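PDB 5G0A: transaminase from Bacillus megaterium, which catalyses the S-selective transfer of amino groups between amines and carbonyl compounds, using pyridoxal-5'-phosphate as cofactor. Local coordinates for residues S244-Y249 with L387-I392; E369-K374 with K456-L461; P400-D405 with Q416-I421. One frame throughout, in Å; residues are numbered along the deposited sequence.

Contact 1: S244-Y249 with L387-I392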
ATOM      1  N   SER B 244     -19.034 -12.939 -17.002  1.00 41.21           N
ATOM      2  CA  SER B 244     -20.171 -13.672 -17.607  1.00 39.98           C
ATOM      3  C   SER B 244     -21.483 -13.537 -16.842  1.00 41.47           C
ATOM      4  O   SER B 244     -22.022 -14.529 -16.336  1.00 39.53           O
ATOM      5  CB  SER B 244     -19.826 -15.158 -17.792  1.00 38.61           C
ATOM      6  OG  SER B 244     -18.670 -15.313 -18.587  1.00 39.58           O
ATOM      7  N   ALA B 245     -21.991 -12.308 -16.766  1.00 40.78           N
ATOM      8  CA  ALA B 245     -23.187 -12.011 -15.980  1.00 41.16           C
ATOM      9  C   ALA B 245     -23.942 -10.814 -16.537  1.00 44.04           C
ATOM     10  O   ALA B 245     -23.357  -9.924 -17.163  1.00 45.78           O
ATOM     11  CB  ALA B 245     -22.828 -11.794 -14.516  1.00 42.61           C
ATOM     12  N   MET B 246     -25.253 -10.821 -16.324  1.00 42.52           N
ATOM     13  CA  MET B 246     -26.141  -9.763 -16.776  1.00 42.92           C
ATOM     14  C   MET B 246     -26.841  -9.208 -15.541  1.00 42.61           C
ATOM     15  O   MET B 246     -27.342  -9.979 -14.723  1.00 43.72           O
ATOM     16  CB  MET B 246     -27.193 -10.321 -17.739  1.00 45.40           C
ATOM     17  CG  MET B 246     -26.685 -10.606 -19.143  1.00 46.61           C
ATOM     18  SD  MET B 246     -26.348  -9.085 -20.049  1.00 50.54           S
ATOM     19  CE  MET B 246     -28.000  -8.427 -20.319  1.00 43.76           C
ATOM     20  N   PRO B 247     -26.875  -7.877 -15.395  1.00 42.17           N
ATOM     21  CA  PRO B 247     -27.472  -7.334 -14.180  1.00 41.57           C
ATOM     22  C   PRO B 247     -28.999  -7.250 -14.276  1.00 44.87           C
ATOM     23  O   PRO B 247     -29.544  -7.263 -15.381  1.00 41.34           O
ATOM     24  CB  PRO B 247     -26.882  -5.928 -14.120  1.00 41.96           C
ATOM     25  CG  PRO B 247     -26.692  -5.541 -15.550  1.00 42.78           C
ATOM     26  CD  PRO B 247     -26.461  -6.813 -16.330  1.00 42.80           C
ATOM     27  N   PRO B 248     -29.686  -7.151 -13.121  1.00 44.50           N
ATOM     28  CA  PRO B 248     -31.095  -6.780 -13.150  1.00 45.77           C
ATOM     29  C   PRO B 248     -31.205  -5.397 -13.764  1.00 45.39           C
ATOM     30  O   PRO B 248     -30.363  -4.531 -13.490  1.00 48.16           O
ATOM     31  CB  PRO B 248     -31.473  -6.725 -11.667  1.00 45.64           C
ATOM     32  CG  PRO B 248     -30.184  -6.475 -10.950  1.00 47.72           C
ATOM     33  CD  PRO B 248     -29.161  -7.237 -11.744  1.00 44.38           C
ATOM     34  N   TYR B 249     -32.215  -5.193 -14.602  1.00 42.96           N
ATOM     35  CA  TYR B 249     -32.365  -3.934 -15.320  1.00 40.12           C
ATOM     36  C   TYR B 249     -32.080  -2.708 -14.460  1.00 36.61           C
ATOM     37  O   TYR B 249     -31.555  -1.718 -14.949  1.00 36.57           O
ATOM     38  CB  TYR B 249     -33.776  -3.793 -15.922  1.00 40.53           C
ATOM     39  CG  TYR B 249     -33.931  -2.462 -16.609  1.00 42.32           C
ATOM     40  CD1 TYR B 249     -33.423  -2.268 -17.890  1.00 44.08           C
ATOM     41  CD2 TYR B 249     -34.525  -1.375 -15.957  1.00 46.04           C
ATOM     42  CE1 TYR B 249     -33.530  -1.043 -18.522  1.00 44.72           C
ATOM     43  CE2 TYR B 249     -34.627  -0.138 -16.579  1.00 45.47           C
ATOM     44  CZ  TYR B 249     -34.128   0.016 -17.861  1.00 46.59           C
ATOM     45  OH  TYR B 249     -34.219   1.229 -18.503  1.00 47.47           O
ATOM     46  N   LEU B 387     -23.829 -10.787 -27.805  1.00 28.73           N
ATOM     47  CA  LEU B 387     -23.231 -11.109 -26.514  1.00 31.44           C
ATOM     48  C   LEU B 387     -24.270 -11.856 -25.670  1.00 32.36           C
ATOM     49  O   LEU B 387     -25.247 -11.260 -25.202  1.00 31.06           O
ATOM     50  CB  LEU B 387     -22.770  -9.828 -25.800  1.00 29.63           C
ATOM     51  CG  LEU B 387     -21.992 -10.012 -24.475  1.00 31.82           C
ATOM     52  CD1 LEU B 387     -20.678 -10.768 -24.677  1.00 32.39           C
ATOM     53  CD2 LEU B 387     -21.742  -8.663 -23.829  1.00 30.28           C
ATOM     54  N   TRP B 388     -24.060 -13.153 -25.497  1.00 33.05           N
ATOM     55  CA  TRP B 388     -25.057 -13.998 -24.836  1.00 37.68           C
ATOM     56  C   TRP B 388     -24.433 -14.807 -23.709  1.00 39.45           C
ATOM     57  O   TRP B 388     -23.319 -15.321 -23.836  1.00 39.81           O
ATOM     58  CB  TRP B 388     -25.814 -14.875 -25.872  1.00 35.09           C
ATOM     59  CG  TRP B 388     -26.665 -14.003 -26.764  1.00 34.88           C
ATOM     60  CD1 TRP B 388     -26.281 -13.376 -27.910  1.00 34.32           C
ATOM     61  CD2 TRP B 388     -28.024 -13.622 -26.537  1.00 34.05           C
ATOM     62  NE1 TRP B 388     -27.314 -12.619 -28.405  1.00 33.45           N
ATOM     63  CE2 TRP B 388     -28.399 -12.762 -27.582  1.00 33.79           C
ATOM     64  CE3 TRP B 388     -28.969 -13.938 -25.552  1.00 36.32           C
ATOM     65  CZ2 TRP B 388     -29.673 -12.205 -27.671  1.00 34.43           C
ATOM     66  CZ3 TRP B 388     -30.224 -13.379 -25.635  1.00 37.00           C
ATOM     67  CH2 TRP B 388     -30.569 -12.531 -26.683  1.00 34.65           C
ATOM     68  N   ILE B 389     -25.135 -14.866 -22.579  1.00 38.83           N
ATOM     69  CA  ILE B 389     -24.771 -15.785 -21.523  1.00 36.86           C
ATOM     70  C   ILE B 389     -25.806 -16.894 -21.515  1.00 35.50           C
ATOM     71  O   ILE B 389     -26.983 -16.631 -21.735  1.00 35.89           O
ATOM     72  CB  ILE B 389     -24.760 -15.137 -20.115  1.00 41.06           C
ATOM     73  CG1 ILE B 389     -26.088 -14.434 -19.824  1.00 44.06           C
ATOM     74  CG2 ILE B 389     -23.577 -14.194 -19.943  1.00 43.55           C
ATOM     75  CD1 ILE B 389     -26.587 -14.650 -18.409  1.00 48.62           C
ATOM     76  N   VAL B 390     -25.347 -18.117 -21.279  1.00 33.53           N
ATOM     77  CA  VAL B 390     -26.221 -19.268 -21.094  1.00 34.71           C
ATOM     78  C   VAL B 390     -25.772 -19.961 -19.814  1.00 37.80           C
ATOM     79  O   VAL B 390     -24.638 -20.467 -19.717  1.00 35.99           O
ATOM     80  CB  VAL B 390     -26.156 -20.272 -22.273  1.00 35.04           C
ATOM     81  CG1 VAL B 390     -27.129 -21.432 -22.040  1.00 36.54           C
ATOM     82  CG2 VAL B 390     -26.452 -19.595 -23.609  1.00 35.29           C
ATOM     83  N   ASP B 391     -26.663 -19.974 -18.823  1.00 40.98           N
ATOM     84  CA  ASP B 391     -26.370 -20.629 -17.557  1.00 40.70           C
ATOM     85  C   ASP B 391     -26.577 -22.132 -17.709  1.00 41.34           C
ATOM     86  O   ASP B 391     -27.677 -22.592 -18.029  1.00 43.58           O
ATOM     87  CB  ASP B 391     -27.246 -20.075 -16.424  1.00 42.03           C
ATOM     88  CG  ASP B 391     -27.114 -18.572 -16.253  1.00 45.54           C
ATOM     89  OD1 ASP B 391     -25.984 -18.048 -16.329  1.00 48.76           O
ATOM     90  OD2 ASP B 391     -28.150 -17.912 -16.014  1.00 44.65           O
ATOM     91  N   ILE B 392     -25.503 -22.879 -17.487  1.00 36.82           N
ATOM     92  CA  ILE B 392     -25.493 -24.325 -17.640  1.00 41.14           C
ATOM     93  C   ILE B 392     -25.693 -24.957 -16.253  1.00 41.14           C
ATOM     94  O   ILE B 392     -25.031 -24.581 -15.290  1.00 40.68           O
ATOM     95  CB  ILE B 392     -24.173 -24.809 -18.290  1.00 42.53           C
ATOM     96  CG1 ILE B 392     -23.946 -24.141 -19.666  1.00 43.74           C
ATOM     97  CG2 ILE B 392     -24.138 -26.330 -18.432  1.00 41.60           C
ATOM     98  CD1 ILE B 392     -24.909 -24.553 -20.772  1.00 42.80           C
TER

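Contact 2: E369-K374 with K456-L461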
ATOM      1  N   GLU B 369     -34.234 -19.925 -27.096  1.00 40.86           N
ATOM      2  CA  GLU B 369     -35.546 -20.359 -26.581  1.00 44.45           C
ATOM      3  C   GLU B 369     -35.824 -21.816 -26.968  1.00 43.93           C
ATOM      4  O   GLU B 369     -36.180 -22.633 -26.118  1.00 43.87           O
ATOM      5  CB  GLU B 369     -36.671 -19.467 -27.098  1.00 47.83           C
ATOM      6  CG  GLU B 369     -36.835 -18.151 -26.358  1.00 51.80           C
ATOM      7  CD  GLU B 369     -37.942 -17.294 -26.948  1.00 55.92           C
ATOM      8  OE1 GLU B 369     -38.629 -17.767 -27.878  1.00 59.63           O
ATOM      9  OE2 GLU B 369     -38.130 -16.147 -26.484  1.00 59.17           O
ATOM     10  N   LEU B 370     -35.624 -22.140 -28.243  1.00 44.37           N
ATOM     11  CA  LEU B 370     -35.857 -23.500 -28.742  1.00 45.54           C
ATOM     12  C   LEU B 370     -34.918 -24.533 -28.118  1.00 47.36           C
ATOM     13  O   LEU B 370     -35.351 -25.635 -27.773  1.00 45.57           O
ATOM     14  CB  LEU B 370     -35.785 -23.545 -30.273  1.00 47.50           C
ATOM     15  CG  LEU B 370     -36.885 -22.827 -31.061  1.00 50.13           C
ATOM     16  CD1 LEU B 370     -36.440 -22.578 -32.498  1.00 51.06           C
ATOM     17  CD2 LEU B 370     -38.205 -23.597 -31.023  1.00 52.39           C
ATOM     18  N   LEU B 371     -33.641 -24.173 -27.959  1.00 43.92           N
ATOM     19  CA  LEU B 371     -32.683 -25.030 -27.261  1.00 44.41           C
ATOM     20  C   LEU B 371     -33.046 -25.262 -25.798  1.00 44.55           C
ATOM     21  O   LEU B 371     -32.889 -26.372 -25.288  1.00 43.47           O
ATOM     22  CB  LEU B 371     -31.250 -24.473 -27.366  1.00 43.18           C
ATOM     23  CG  LEU B 371     -30.541 -24.722 -28.700  1.00 45.71           C
ATOM     24  CD1 LEU B 371     -29.166 -24.056 -28.733  1.00 42.40           C
ATOM     25  CD2 LEU B 371     -30.416 -26.214 -28.965  1.00 44.00           C
ATOM     26  N   GLN B 372     -33.526 -24.222 -25.125  1.00 44.27           N
ATOM     27  CA  GLN B 372     -33.907 -24.352 -23.715  1.00 46.44           C
ATOM     28  C   GLN B 372     -35.113 -25.284 -23.524  1.00 47.35           C
ATOM     29  O   GLN B 372     -35.176 -26.034 -22.552  1.00 46.83           O
ATOM     30  CB  GLN B 372     -34.186 -22.986 -23.084  1.00 47.23           C
ATOM     31  CG  GLN B 372     -34.445 -23.077 -21.582  1.00 48.97           C
ATOM     32  CD  GLN B 372     -34.595 -21.736 -20.898  1.00 48.97           C
ATOM     33  OE1 GLN B 372     -34.716 -20.695 -21.546  1.00 50.40           O
ATOM     34  NE2 GLN B 372     -34.585 -21.756 -19.573  1.00 51.77           N
ATOM     35  N   GLU B 373     -36.052 -25.236 -24.461  1.00 48.13           N
ATOM     36  CA  GLU B 373     -37.248 -26.085 -24.404  1.00 52.65           C
ATOM     37  C   GLU B 373     -36.892 -27.556 -24.639  1.00 54.66           C
ATOM     38  O   GLU B 373     -37.623 -28.453 -24.221  1.00 57.43           O
ATOM     39  CB  GLU B 373     -38.297 -25.595 -25.409  1.00 52.76           C
ATOM     40  CG  GLU B 373     -39.030 -24.335 -24.951  1.00 57.77           C
ATOM     41  CD  GLU B 373     -39.555 -23.470 -26.090  1.00 60.94           C
ATOM     42  OE1 GLU B 373     -39.247 -23.746 -27.266  1.00 63.39           O
ATOM     43  OE2 GLU B 373     -40.282 -22.493 -25.803  1.00 62.57           O
ATOM     44  N   LYS B 374     -35.749 -27.785 -25.285  1.00 54.59           N
ATOM     45  CA  LYS B 374     -35.278 -29.128 -25.623  1.00 55.03           C
ATOM     46  C   LYS B 374     -34.158 -29.625 -24.692  1.00 54.03           C
ATOM     47  O   LYS B 374     -33.908 -30.835 -24.612  1.00 50.90           O
ATOM     48  CB  LYS B 374     -34.863 -29.173 -27.108  1.00 57.81           C
ATOM     49  CG  LYS B 374     -33.768 -30.166 -27.477  1.00 60.21           C
ATOM     50  CD  LYS B 374     -33.881 -30.648 -28.919  1.00 61.81           C
ATOM     51  CE  LYS B 374     -33.527 -29.572 -29.932  1.00 65.15           C
ATOM     52  NZ  LYS B 374     -33.630 -30.077 -31.330  1.00 65.41           N
ATOM     53  N   LYS B 456     -25.624 -22.914 -37.796  1.00 37.09           N
ATOM     54  CA  LYS B 456     -24.543 -23.891 -37.656  1.00 35.64           C
ATOM     55  C   LYS B 456     -23.997 -23.943 -36.224  1.00 34.89           C
ATOM     56  O   LYS B 456     -23.725 -25.016 -35.688  1.00 35.30           O
ATOM     57  CB  LYS B 456     -23.428 -23.600 -38.674  1.00 35.77           C
ATOM     58  CG  LYS B 456     -22.204 -24.501 -38.559  1.00 38.82           C
ATOM     59  CD  LYS B 456     -21.287 -24.349 -39.765  1.00 42.15           C
ATOM     60  CE  LYS B 456     -19.885 -24.879 -39.479  1.00 39.68           C
ATOM     61  NZ  LYS B 456     -18.967 -24.562 -40.608  1.00 45.37           N
ATOM     62  N   ALA B 457     -23.838 -22.775 -35.606  1.00 34.72           N
ATOM     63  CA  ALA B 457     -23.328 -22.716 -34.253  1.00 34.46           C
ATOM     64  C   ALA B 457     -24.331 -23.317 -33.263  1.00 34.07           C
ATOM     65  O   ALA B 457     -23.956 -24.089 -32.374  1.00 35.95           O
ATOM     66  CB  ALA B 457     -22.976 -21.276 -33.882  1.00 33.32           C
ATOM     67  N   MET B 458     -25.606 -22.994 -33.445  1.00 37.18           N
ATOM     68  CA  MET B 458     -26.649 -23.486 -32.530  1.00 38.43           C
ATOM     69  C   MET B 458     -26.856 -25.000 -32.661  1.00 38.07           C
ATOM     70  O   MET B 458     -27.095 -25.696 -31.672  1.00 38.83           O
ATOM     71  CB  MET B 458     -27.952 -22.728 -32.742  1.00 39.14           C
ATOM     72  CG  MET B 458     -27.913 -21.265 -32.317  1.00 40.65           C
ATOM     73  SD  MET B 458     -27.650 -21.003 -30.555  1.00 42.35           S
ATOM     74  CE  MET B 458     -25.940 -20.448 -30.506  1.00 44.78           C
ATOM     75  N   ASP B 459     -26.742 -25.501 -33.885  1.00 40.49           N
ATOM     76  CA  ASP B 459     -26.683 -26.942 -34.133  1.00 42.93           C
ATOM     77  C   ASP B 459     -25.571 -27.637 -33.353  1.00 41.70           C
ATOM     78  O   ASP B 459     -25.803 -28.670 -32.721  1.00 39.88           O
ATOM     79  CB  ASP B 459     -26.527 -27.225 -35.629  1.00 48.19           C
ATOM     80  CG  ASP B 459     -27.847 -27.510 -36.307  1.00 55.33           C
ATOM     81  OD1 ASP B 459     -28.441 -28.573 -36.021  1.00 62.44           O
ATOM     82  OD2 ASP B 459     -28.287 -26.685 -37.138  1.00 54.85           O
ATOM     83  N   ALA B 460     -24.362 -27.071 -33.390  1.00 38.41           N
ATOM     84  CA  ALA B 460     -23.225 -27.664 -32.695  1.00 39.89           C
ATOM     85  C   ALA B 460     -23.444 -27.671 -31.194  1.00 39.63           C
ATOM     86  O   ALA B 460     -23.031 -28.603 -30.518  1.00 41.13           O
ATOM     87  CB  ALA B 460     -21.931 -26.932 -33.042  1.00 40.44           C
ATOM     88  N   LEU B 461     -24.094 -26.622 -30.691  1.00 39.83           N
ATOM     89  CA  LEU B 461     -24.450 -26.514 -29.284  1.00 39.67           C
ATOM     90  C   LEU B 461     -25.500 -27.581 -28.923  1.00 41.86           C
ATOM     91  O   LEU B 461     -25.414 -28.202 -27.868  1.00 41.66           O
ATOM     92  CB  LEU B 461     -24.977 -25.106 -28.979  1.00 39.66           C
ATOM     93  CG  LEU B 461     -25.411 -24.779 -27.547  1.00 38.89           C
ATOM     94  CD1 LEU B 461     -24.346 -25.209 -26.548  1.00 41.34           C
ATOM     95  CD2 LEU B 461     -25.727 -23.295 -27.416  1.00 40.08           C
TER

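Contact 3: P400-D405 with Q416-I421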
ATOM      1  N   PRO B 400     -25.874 -25.596 -10.545  1.00 48.34           N
ATOM      2  CA  PRO B 400     -24.584 -25.732 -11.258  1.00 48.26           C
ATOM      3  C   PRO B 400     -23.673 -26.886 -10.789  1.00 50.27           C
ATOM      4  O   PRO B 400     -23.700 -27.278  -9.616  1.00 49.20           O
ATOM      5  CB  PRO B 400     -23.889 -24.387 -10.996  1.00 47.29           C
ATOM      6  CG  PRO B 400     -24.944 -23.477 -10.458  1.00 49.38           C
ATOM      7  CD  PRO B 400     -25.921 -24.360  -9.747  1.00 49.92           C
ATOM      8  N   TYR B 401     -22.853 -27.393 -11.708  1.00 49.19           N
ATOM      9  CA  TYR B 401     -21.906 -28.484 -11.422  1.00 48.70           C
ATOM     10  C   TYR B 401     -20.676 -28.048 -10.628  1.00 49.08           C
ATOM     11  O   TYR B 401     -20.155 -28.808  -9.807  1.00 47.98           O
ATOM     12  CB  TYR B 401     -21.409 -29.117 -12.722  1.00 51.64           C
ATOM     13  CG  TYR B 401     -22.402 -29.956 -13.500  1.00 53.11           C
ATOM     14  CD1 TYR B 401     -22.630 -31.298 -13.171  1.00 55.30           C
ATOM     15  CD2 TYR B 401     -23.071 -29.429 -14.601  1.00 52.11           C
ATOM     16  CE1 TYR B 401     -23.516 -32.079 -13.907  1.00 53.60           C
ATOM     17  CE2 TYR B 401     -23.958 -30.199 -15.339  1.00 53.06           C
ATOM     18  CZ  TYR B 401     -24.179 -31.519 -14.991  1.00 54.93           C
ATOM     19  OH  TYR B 401     -25.064 -32.271 -15.738  1.00 54.16           O
ATOM     20  N   VAL B 402     -20.186 -26.838 -10.895  1.00 47.06           N
ATOM     21  CA  VAL B 402     -18.947 -26.379 -10.273  1.00 46.15           C
ATOM     22  C   VAL B 402     -19.280 -25.369  -9.178  1.00 45.62           C
ATOM     23  O   VAL B 402     -19.635 -24.229  -9.466  1.00 45.12           O
ATOM     24  CB  VAL B 402     -17.960 -25.800 -11.318  1.00 44.70           C
ATOM     25  CG1 VAL B 402     -16.697 -25.276 -10.650  1.00 44.52           C
ATOM     26  CG2 VAL B 402     -17.599 -26.857 -12.350  1.00 43.16           C
ATOM     27  N   LYS B 403     -19.168 -25.805  -7.923  1.00 44.64           N
ATOM     28  CA  LYS B 403     -19.668 -25.027  -6.780  1.00 46.78           C
ATOM     29  C   LYS B 403     -19.019 -23.651  -6.639  1.00 44.38           C
ATOM     30  O   LYS B 403     -19.717 -22.672  -6.377  1.00 43.39           O
ATOM     31  CB  LYS B 403     -19.521 -25.801  -5.464  1.00 49.87           C
ATOM     32  CG  LYS B 403     -20.417 -25.264  -4.356  1.00 54.58           C
ATOM     33  CD  LYS B 403     -19.917 -25.618  -2.964  1.00 58.72           C
ATOM     34  CE  LYS B 403     -20.916 -25.151  -1.914  1.00 60.66           C
ATOM     35  NZ  LYS B 403     -20.305 -25.012  -0.567  1.00 63.02           N
ATOM     36  N   LEU B 404     -17.696 -23.586  -6.803  1.00 42.75           N
ATOM     37  CA  LEU B 404     -16.959 -22.312  -6.715  1.00 41.94           C
ATOM     38  C   LEU B 404     -17.367 -21.309  -7.789  1.00 40.57           C
ATOM     39  O   LEU B 404     -17.112 -20.114  -7.640  1.00 38.94           O
ATOM     40  CB  LEU B 404     -15.436 -22.531  -6.729  1.00 41.61           C
ATOM     41  CG  LEU B 404     -14.680 -22.781  -5.411  1.00 44.31           C
ATOM     42  CD1 LEU B 404     -13.274 -23.312  -5.688  1.00 43.26           C
ATOM     43  CD2 LEU B 404     -14.612 -21.536  -4.528  1.00 42.95           C
ATOM     44  N   ASP B 405     -18.014 -21.794  -8.852  1.00 38.24           N
ATOM     45  CA  ASP B 405     -18.607 -20.936  -9.894  1.00 37.23           C
ATOM     46  C   ASP B 405     -17.591 -19.869 -10.330  1.00 37.41           C
ATOM     47  O   ASP B 405     -16.485 -20.220 -10.731  1.00 35.73           O
ATOM     48  CB  ASP B 405     -19.939 -20.339  -9.420  1.00 38.91           C
ATOM     49  CG  ASP B 405     -20.740 -19.690 -10.550  1.00 42.80           C
ATOM     50  OD1 ASP B 405     -20.900 -20.306 -11.632  1.00 42.48           O
ATOM     51  OD2 ASP B 405     -21.235 -18.566 -10.336  1.00 42.75           O
ATOM     52  N   GLN B 416     -13.745 -31.563 -15.844  1.00 51.02           N
ATOM     53  CA  GLN B 416     -14.769 -31.358 -14.817  1.00 50.93           C
ATOM     54  C   GLN B 416     -15.602 -30.094 -15.067  1.00 49.62           C
ATOM     55  O   GLN B 416     -16.571 -29.841 -14.353  1.00 50.24           O
ATOM     56  CB  GLN B 416     -14.119 -31.264 -13.428  1.00 54.67           C
ATOM     57  CG  GLN B 416     -13.477 -32.555 -12.935  1.00 58.76           C
ATOM     58  CD  GLN B 416     -12.703 -32.382 -11.638  1.00 61.99           C
ATOM     59  OE1 GLN B 416     -12.979 -31.478 -10.843  1.00 65.48           O
ATOM     60  NE2 GLN B 416     -11.731 -33.261 -11.412  1.00 59.88           N
ATOM     61  N   ILE B 417     -15.219 -29.312 -16.079  1.00 48.00           N
ATOM     62  CA  ILE B 417     -15.827 -28.009 -16.344  1.00 45.17           C
ATOM     63  C   ILE B 417     -16.818 -28.102 -17.501  1.00 45.00           C
ATOM     64  O   ILE B 417     -16.410 -28.331 -18.637  1.00 43.28           O
ATOM     65  CB  ILE B 417     -14.749 -26.944 -16.679  1.00 44.64           C
ATOM     66  CG1 ILE B 417     -13.728 -26.803 -15.537  1.00 45.82           C
ATOM     67  CG2 ILE B 417     -15.389 -25.597 -17.009  1.00 43.22           C
ATOM     68  CD1 ILE B 417     -12.614 -25.809 -15.828  1.00 43.47           C
ATOM     69  N   PRO B 418     -18.127 -27.914 -17.216  1.00 44.68           N
ATOM     70  CA  PRO B 418     -19.172 -28.039 -18.237  1.00 40.16           C
ATOM     71  C   PRO B 418     -18.936 -27.223 -19.519  1.00 39.90           C
ATOM     72  O   PRO B 418     -19.194 -27.729 -20.608  1.00 37.34           O
ATOM     73  CB  PRO B 418     -20.429 -27.559 -17.511  1.00 45.39           C
ATOM     74  CG  PRO B 418     -20.172 -27.911 -16.083  1.00 43.79           C
ATOM     75  CD  PRO B 418     -18.695 -27.745 -15.864  1.00 43.26           C
ATOM     76  N   THR B 419     -18.453 -25.987 -19.403  1.00 40.11           N
ATOM     77  CA  THR B 419     -18.195 -25.186 -20.614  1.00 38.56           C
ATOM     78  C   THR B 419     -17.044 -25.745 -21.449  1.00 39.72           C
ATOM     79  O   THR B 419     -17.004 -25.550 -22.671  1.00 42.05           O
ATOM     80  CB  THR B 419     -17.982 -23.687 -20.322  1.00 37.69           C
ATOM     81  OG1 THR B 419     -17.044 -23.517 -19.248  1.00 37.92           O
ATOM     82  CG2 THR B 419     -19.304 -23.032 -19.963  1.00 37.41           C
ATOM     83  N   GLN B 420     -16.097 -26.418 -20.798  1.00 37.92           N
ATOM     84  CA  GLN B 420     -14.996 -27.068 -21.520  1.00 39.71           C
ATOM     85  C   GLN B 420     -15.514 -28.301 -22.260  1.00 40.85           C
ATOM     86  O   GLN B 420     -15.104 -28.587 -23.394  1.00 42.79           O
ATOM     87  CB  GLN B 420     -13.865 -27.456 -20.566  1.00 40.48           C
ATOM     88  CG  GLN B 420     -13.072 -26.279 -20.009  1.00 43.25           C
ATOM     89  CD  GLN B 420     -12.224 -25.603 -21.064  1.00 44.22           C
ATOM     90  OE1 GLN B 420     -12.327 -24.399 -21.279  1.00 46.56           O
ATOM     91  NE2 GLN B 420     -11.388 -26.383 -21.743  1.00 44.29           N
ATOM     92  N   ILE B 421     -16.411 -29.036 -21.607  1.00 43.05           N
ATOM     93  CA  ILE B 421     -17.037 -30.216 -22.217  1.00 41.03           C
ATOM     94  C   ILE B 421     -17.862 -29.853 -23.456  1.00 41.02           C
ATOM     95  O   ILE B 421     -17.813 -30.549 -24.484  1.00 41.19           O
ATOM     96  CB  ILE B 421     -17.887 -30.993 -21.177  1.00 46.30           C
ATOM     97  CG1 ILE B 421     -16.986 -31.560 -20.062  1.00 48.72           C
ATOM     98  CG2 ILE B 421     -18.747 -32.066 -21.844  1.00 44.73           C
ATOM     99  CD1 ILE B 421     -15.994 -32.619 -20.511  1.00 53.02           C
TER

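Contact 1: S244-Y249 with L387-I392
I389 packs against the run S244 to M246, and this joins the two domains of a fold type I aminotransferase. S244-M246 belongs to the loop leaving strand 231-236 of the large seven-stranded sheet, whereas I389 lies on the middle strand of the small antiparallel sheet formed with 378-384 and 440-443. The side chain of I389 leaves the strand pointing at the loop, and at CB it divides. One branch, CG2, rests against backbone: it is 3.8 Å from C of S244, and A245 N lies 4.0 Å from the same methyl. The other branch goes to M246, with CG1 3.9 Å from CG of that methionine. At the tip, CD1 stays near the same M246 CG, at 4.1 Å. With chi1 at 53°, CG1 sits between the backbone N and the carbonyl carbon, which leaves CG2 to lean on S244 while CG1 serves M246. A beta-branched residue suits this place because it keeps to an extended backbone and offers two separate arms. Cut back to an alanine, this residue would lose CG1, CG2 and CD1, which would probably open a gap between the loop and the sheet and leave M246 CG without this neighbour. M246 bends at chi2 and chi3 and also touches D382 and Y384 of the edge strand, a compact fit that an unbranched, flexible thioether can make. S244 adopts a left-handed backbone conformation (phi 61°), and its side chain lies about 10 Å from the bound cofactor. Its polar atoms look elsewhere: OG hydrogen-bonds to A242 O, and the carbonyl O, which lies 3.9 Å from I389 CG2, accepts a hydrogen bond from R406 NH2.

Contact 2: E369-K374 with K456-L461
Helix 353-374 comes beside helix 451-468 at L371 and M458, whose CA atoms are 8.2 Å apart, and no hydrogen bond joins the two segments. This is a helix-helix contact in the C-terminal part of the class III aminotransferase fold, made by three buried apolar side chains. L371 carries one side of it by itself. Its CG stands anti to the carbonyl carbon (chi1 -78°), and the nearly straight continuation at chi2 sends CD1 across to the other helix. That one methyl meets two residues three positions apart, roughly one turn: the sulfur of M458 on one hand and the isobutyl end of L461 on the other. L371 CD1 is 3.9 Å from M458 SD and 3.8 Å from L461 CD2. Both pairs meet obliquely, without lying alongside one another. Leucine suits the position because its branch point lies one carbon beyond CB, so that a methyl reaches the facing helix and fits between M458 SD and the L461 methyl. M458 folds at chi2 and chi3, bringing its large, polarisable sulfur forward to the leucine, and its side chain also reaches K367 and L368 on the first helix. The small A457 and A460 turn to F55 and to V431 instead, and L371 is backed by I378 of strand 378-384. At the border of this apolar patch a salt bridge from K374 NZ to D462 OD2 ties the same two helices. In the core, L461 keeps CG anti to its own backbone N (chi1 180°), from where CD2 can approach L371, and the branch carbon CG of L461 itself comes within 4.0 Å of L371 CD1.

Contact 3: P400-D405 with Q416-I421
Y401 and V402 close over P418, the first residue of helix 418-427, in a partly buried contact between the connecting loop and a helix N terminus in the class III aminotransferase fold. The apolar contacts come first. P418 CG approaches the tyrosine ring obliquely, 3.6 Å from Y401 CD2, and also lies 3.8 Å from Y401 CB. The adjoining ring carbon serves the valine: P418 CD is 3.8 Å from V402 CG2. The puckered proline ring thus presents CG to the tyrosine and CD to the valine. Y401 has its CG beside the backbone N (chi1 -71°), which lays the near side of the aromatic ring by the proline, while W473 meets the ring edge-to-face. Proline suits the first turn of a helix, where its missing N-H costs no hydrogen bond. A polar atom takes part only by van der Waals contact: the carbonyl O of Q416 is 3.7 Å from V402 CG2.

Backbone hydrogen bonds set the shape of each side. I417 holds the N-cap position, and its O accepts from I421 N at 3.1 Å. On the loop, a type I beta turn runs from V402 to D405, closed by D405 N to V402 O at 3.0 Å. N439 ND2 grips this turn twice, hydrogen-bonding to V402 O and to D405 OD1. Around the contact, T419 hydrogen-bonds through its side chain to M437 O, just ahead of strand 440-443, and I421 packs on Y467 and L468 of helix 451-468, which places the helix start between the approach to that strand and helix 451-468.

Overall arrangement
From the N terminus, the chain first supplies 244-249, then the helical segment 369-374, and only afterwards strand 387-392, which closes contact 1 over a long loop. Contact 2 has opened by then and waits until 456-461, so the two cross along the sequence. Contact 3, between 400-405 and 416-421, closes a short loop that lies wholly within the span of contact 2 and follows contact 1 in series. Contact 1 joins the small sheet to the large domain, contact 2 pairs two helices, and contact 3 fixes a helix start. Contacts 1 and 3 touch directly, I392 CG2 standing 4.0 Å from P418 CB; contact 2 touches neither.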